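Local coordinates for protein L-rhamnose mutarotase (Formosa agariphila, PDB 6HHN) that interconverts the alpha and beta anomers of L-rhamnose, a step in the breakdown of the green-algal polysaccharide ulvan, at residues D34-W37 with P38-Q42. Numbering follows the deposited sequence.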
loop_
_atom_site.group_PDB
_atom_site.type_symbol
_atom_site.label_atom_id
_atom_site.label_comp_id
_atom_site.label_asym_id
_atom_site.label_seq_id
_atom_site.Cartn_x
_atom_site.Cartn_y
_atom_site.Cartn_z
ATOM N N ASP A 34 -6.155 -9.684 -14.494
ATOM C CA ASP A 34 -6.404 -9.046 -15.780
ATOM C C ASP A 34 -7.761 -9.466 -16.337
ATOM O O ASP A 34 -8.363 -8.733 -17.133
ATOM C CB ASP A 34 -5.312 -9.427 -16.789
ATOM C CG ASP A 34 -3.967 -8.751 -16.517
ATOM O OD1 ASP A 34 -3.889 -7.816 -15.687
ATOM O OD2 ASP A 34 -2.980 -9.167 -17.155
ATOM N N GLN A 35 -8.244 -10.647 -15.937
ATOM C CA GLN A 35 -9.529 -11.190 -16.369
ATOM C C GLN A 35 -10.558 -11.197 -15.240
ATOM O O GLN A 35 -11.476 -12.033 -15.226
ATOM C CB GLN A 35 -9.352 -12.607 -16.914
ATOM C CG GLN A 35 -8.340 -12.731 -18.034
ATOM C CD GLN A 35 -8.664 -11.839 -19.212
ATOM O OE1 GLN A 35 -9.821 -11.742 -19.633
ATOM N NE2 GLN A 35 -7.646 -11.174 -19.749
ATOM N N LEU A 36 -10.424 -10.269 -14.292
ATOM C CA LEU A 36 -11.352 -10.191 -13.170
ATOM C C LEU A 36 -12.775 -10.124 -13.685
ATOM O O LEU A 36 -13.075 -9.379 -14.619
ATOM C CB LEU A 36 -11.063 -8.936 -12.347
ATOM C CG LEU A 36 -11.943 -8.722 -11.107
ATOM C CD1 LEU A 36 -11.551 -9.714 -10.035
ATOM C CD2 LEU A 36 -11.851 -7.313 -10.586
ATOM N N TRP A 37 -13.653 -10.923 -13.089
ATOM C CA TRP A 37 -15.009 -11.028 -13.605
ATOM C C TRP A 37 -15.697 -9.671 -13.567
ATOM O O TRP A 37 -15.633 -8.983 -12.531
ATOM C CB TRP A 37 -15.823 -12.018 -12.777
ATOM C CG TRP A 37 -15.211 -13.368 -12.665
ATOM C CD1 TRP A 37 -14.336 -13.951 -13.531
ATOM C CD2 TRP A 37 -15.412 -14.294 -11.599
ATOM N NE1 TRP A 37 -13.993 -15.208 -13.074
ATOM C CE2 TRP A 37 -14.651 -15.440 -11.896
ATOM C CE3 TRP A 37 -16.205 -14.287 -10.449
ATOM C CZ2 TRP A 37 -14.607 -16.546 -11.045
ATOM C CZ3 TRP A 37 -16.181 -15.388 -9.622
ATOM C CH2 TRP A 37 -15.383 -16.504 -9.925
ATOM N N PRO A 38 -16.382 -9.265 -14.624
ATOM C CA PRO A 38 -17.132 -8.008 -14.567
ATOM C C PRO A 38 -18.174 -7.965 -13.470
ATOM O O PRO A 38 -18.460 -6.881 -12.929
ATOM C CB PRO A 38 -17.747 -7.890 -15.967
ATOM C CG PRO A 38 -17.703 -9.204 -16.556
ATOM C CD PRO A 38 -16.545 -9.963 -15.911
ATOM N N GLU A 39 -18.732 -9.123 -13.105
ATOM C CA GLU A 39 -19.683 -9.166 -12.001
ATOM C C GLU A 39 -19.039 -8.679 -10.710
ATOM O O GLU A 39 -19.668 -7.963 -9.924
ATOM C CB GLU A 39 -20.181 -10.596 -11.782
ATOM C CG GLU A 39 -21.065 -11.169 -12.877
ATOM C CD GLU A 39 -20.334 -11.712 -14.087
ATOM O OE1 GLU A 39 -19.086 -11.664 -14.125
ATOM O OE2 GLU A 39 -21.019 -12.226 -15.015
ATOM N N LEU A 40 -17.790 -9.087 -10.460
ATOM C CA LEU A 40 -17.101 -8.701 -9.241
ATOM C C LEU A 40 -16.735 -7.225 -9.261
ATOM O O LEU A 40 -16.867 -6.531 -8.246
ATOM C CB LEU A 40 -15.877 -9.604 -9.049
ATOM C CG LEU A 40 -15.062 -9.390 -7.768
ATOM C CD1 LEU A 40 -15.961 -9.487 -6.544
ATOM C CD2 LEU A 40 -13.952 -10.413 -7.708
ATOM N N LYS A 41 -16.285 -6.714 -10.410
ATOM C CA LYS A 41 -15.979 -5.290 -10.498
ATOM C C LYS A 41 -17.219 -4.464 -10.178
ATOM O O LYS A 41 -17.166 -3.515 -9.383
ATOM C CB LYS A 41 -15.444 -4.945 -11.889
ATOM C CG LYS A 41 -14.074 -5.529 -12.213
ATOM C CD LYS A 41 -13.587 -5.031 -13.573
ATOM C CE LYS A 41 -12.491 -5.915 -14.145
ATOM N NZ LYS A 41 -11.974 -5.381 -15.442
ATOM N N GLN A 42 -18.361 -4.830 -10.772
ATOM C CA GLN A 42 -19.581 -4.082 -10.511
ATOM C C GLN A 42 -20.010 -4.198 -9.053
ATOM O O GLN A 42 -20.446 -3.213 -8.462
ATOM C CB GLN A 42 -20.708 -4.526 -11.442
ATOM C CG GLN A 42 -21.907 -3.615 -11.365
ATOM C CD GLN A 42 -21.547 -2.194 -11.725
ATOM O OE1 GLN A 42 -20.980 -1.936 -12.790
ATOM N NE2 GLN A 42 -21.844 -1.264 -10.826
#
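Trp-37 is the N-cap residue of helix 38-46, and its carbonyl carries the backbone link between the loop 34-37 and the first helical turn 38-42; the loop joins two helices of a dimeric alpha/beta-barrel fold. Lys-41 N bonds to Trp-37 O at 3.2 Å in a nearly straight N-H...O line (164°), the opening i to i+4 bond of the helix, while Leu-40 N gives the same oxygen a weak hydrogen bond at 3.0 Å, bent to 125°. Pro-38, which has no N-H to offer, occupies the first position after the cap; Gln-42 N then continues the helical pattern by bonding to Pro-38 O. Leu-36 and Trp-37 are both in polyproline-II-like conformation, carrying the connection from helix 26-34 into the new helix. With CG of Leu-36 anti to its own N (chi1 -179°), the two methyls reach the helix at separate points: CD1 presses tightly on Leu-40 CD2 at 3.4 Å, the side chains crossing at about a right angle, and CD2 lies against Lys-41 CG in one of that lysine's two modelled conformers. An alanine here would probably cost Leu-40 CD2 and Lys-41 CG the methyls packed on them and open a gap beside Trp-87. Leu-36 and Leu-40 also touch Trp-87, by similarity a substrate-binding residue, on helix 82-91, and Trp-37 meets that indole edge-to-face; Phe-112 of the second subunit packs on Leu-36. The bent Glu-39 chain brings its OE1 to 3.5 Å from Trp-37 CB.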